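Local coordinates for protein SAR-endolysin (Enterobacteria phage P1, PDB 1XJU) that cleaves the glycosidic bonds of host peptidoglycan once released from the membrane, so that the bacterial cell lyses and phage particles escape, at residues A[72-75]-A[76-79]. Sequence-based numbering, arbitrary orientation.
Sequences DMPD and NAFS
Met73 lays its thioether against the first turn of helix 75-88. Its chain is extended beyond CG (chi2 -175°), and this brings SD alongside the helix backbone, 3.6 Å from Phe78 CA. SD also lies 4.2 Å from Ala77 CB. Nearer the backbone, Met73 CB packs on Phe78 CB. The Met73 side chain is buried. Ile64 of helix 46-67 and Trp118 and Met121 of helix 118-123 are among its neighbours.

Pro74 is the N-cap residue. Its carbonyl accepts the first i to i+4 bond of the helix, with Phe78 N 3.0 Å from Pro74 O and an N-H...O angle of 167°. Pro74 CD touches Ala77 CB at 4.3 Å. This is the start of one helix in the mainly helical phage lysozyme fold, and residues 72-74 end the loop that joins helix 46-67 to it.

Asp75 O takes two donors from Ser79. Ser79 N gives the helical bond at 2.9 Å, and Ser79 OG adds a second at 2.8 Å. They reach the oxygen from opposite faces of its carbonyl plane. OG lies beside its own backbone N (chi1 -64°), which turns the hydroxyl toward the N-terminal end of the helix, to Asp75 O. OG is also hydrogen-bonded to Asn3 N.

The Phe78 ring leads away from the turn to helix 46-67. Arg1 makes a cation-pi contact with Phe78 and a salt bridge to Asp75 OD1. Asn76 OD1 is hydrogen-bonded to Asn3 ND2, and Asn76 ND2 to Thr152 O.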
loop_
_atom_site.group_PDB
_atom_site.type_symbol
_atom_site.label_atom_id
_atom_site.label_comp_id
_atom_site.label_asym_id
_atom_site.label_seq_id
_atom_site.Cartn_x
_atom_site.Cartn_y
_atom_site.Cartn_z
ATOM N N ASP A 72 -2.413 -1.171 17.362
ATOM C CA ASP A 72 -1.295 -0.847 18.234
ATOM C C ASP A 72 -0.363 0.228 17.710
ATOM O O ASP A 72 0.511 0.701 18.434
ATOM C CB ASP A 72 -0.472 -2.078 18.551
ATOM C CG ASP A 72 -1.236 -3.144 19.232
ATOM O OD1 ASP A 72 -2.159 -2.806 20.014
ATOM O OD2 ASP A 72 -0.927 -4.351 18.974
ATOM N N MET A 73 -0.531 0.623 16.452
ATOM C CA MET A 73 0.313 1.664 15.836
ATOM C C MET A 73 -0.130 3.026 16.248
ATOM O O MET A 73 -1.319 3.222 16.459
ATOM C CB MET A 73 0.150 1.597 14.290
ATOM C CG MET A 73 0.684 0.392 13.668
ATOM S SD MET A 73 0.534 0.557 11.880
ATOM C CE MET A 73 0.864 -1.172 11.429
ATOM N N PRO A 74 0.783 4.011 16.248
ATOM C CA PRO A 74 0.364 5.398 16.247
ATOM C C PRO A 74 -0.321 5.763 14.951
ATOM O O PRO A 74 -0.177 5.045 13.939
ATOM C CB PRO A 74 1.675 6.171 16.369
ATOM C CG PRO A 74 2.717 5.178 16.575
ATOM C CD PRO A 74 2.239 3.838 16.195
ATOM N N ASP A 75 -1.066 6.852 14.964
ATOM C CA ASP A 75 -1.819 7.272 13.790
ATOM C C ASP A 75 -0.971 7.499 12.567
ATOM O O ASP A 75 -1.430 7.154 11.466
ATOM C CB ASP A 75 -2.582 8.562 14.075
ATOM C CG ASP A 75 -3.888 8.366 14.834
ATOM O OD1 ASP A 75 -4.348 7.259 15.151
ATOM O OD2 ASP A 75 -4.551 9.379 15.156
ATOM N N ASN A 76 0.228 8.055 12.658
ATOM C CA ASN A 76 0.979 8.303 11.452
ATOM C C ASN A 76 1.408 7.004 10.772
ATOM O O ASN A 76 1.192 6.864 9.548
ATOM C CB ASN A 76 2.200 9.168 11.760
ATOM C CG ASN A 76 1.868 10.598 12.087
ATOM O OD1 ASN A 76 0.777 11.086 11.739
ATOM N ND2 ASN A 76 2.786 11.280 12.780
ATOM N N ALA A 77 1.934 6.054 11.523
ATOM C CA ALA A 77 2.294 4.782 10.941
ATOM C C ALA A 77 1.057 4.080 10.383
ATOM O O ALA A 77 1.078 3.489 9.280
ATOM C CB ALA A 77 3.006 3.912 11.937
ATOM N N PHE A 78 -0.029 4.083 11.133
ATOM C CA PHE A 78 -1.247 3.448 10.676
ATOM C C PHE A 78 -1.692 4.039 9.356
ATOM O O PHE A 78 -2.137 3.293 8.446
ATOM C CB PHE A 78 -2.359 3.626 11.703
ATOM C CG PHE A 78 -3.667 3.049 11.255
ATOM C CD1 PHE A 78 -3.913 1.701 11.379
ATOM C CD2 PHE A 78 -4.586 3.845 10.585
ATOM C CE1 PHE A 78 -5.083 1.171 10.877
ATOM C CE2 PHE A 78 -5.715 3.280 10.063
ATOM C CZ PHE A 78 -5.957 1.975 10.227
ATOM N N SER A 79 -1.647 5.327 9.259
ATOM C CA SER A 79 -2.142 6.048 8.075
ATOM C C SER A 79 -1.233 5.826 6.890
ATOM O O SER A 79 -1.724 5.599 5.764
ATOM C CB SER A 79 -2.230 7.527 8.416
ATOM O OG SER A 79 -3.193 7.758 9.435
#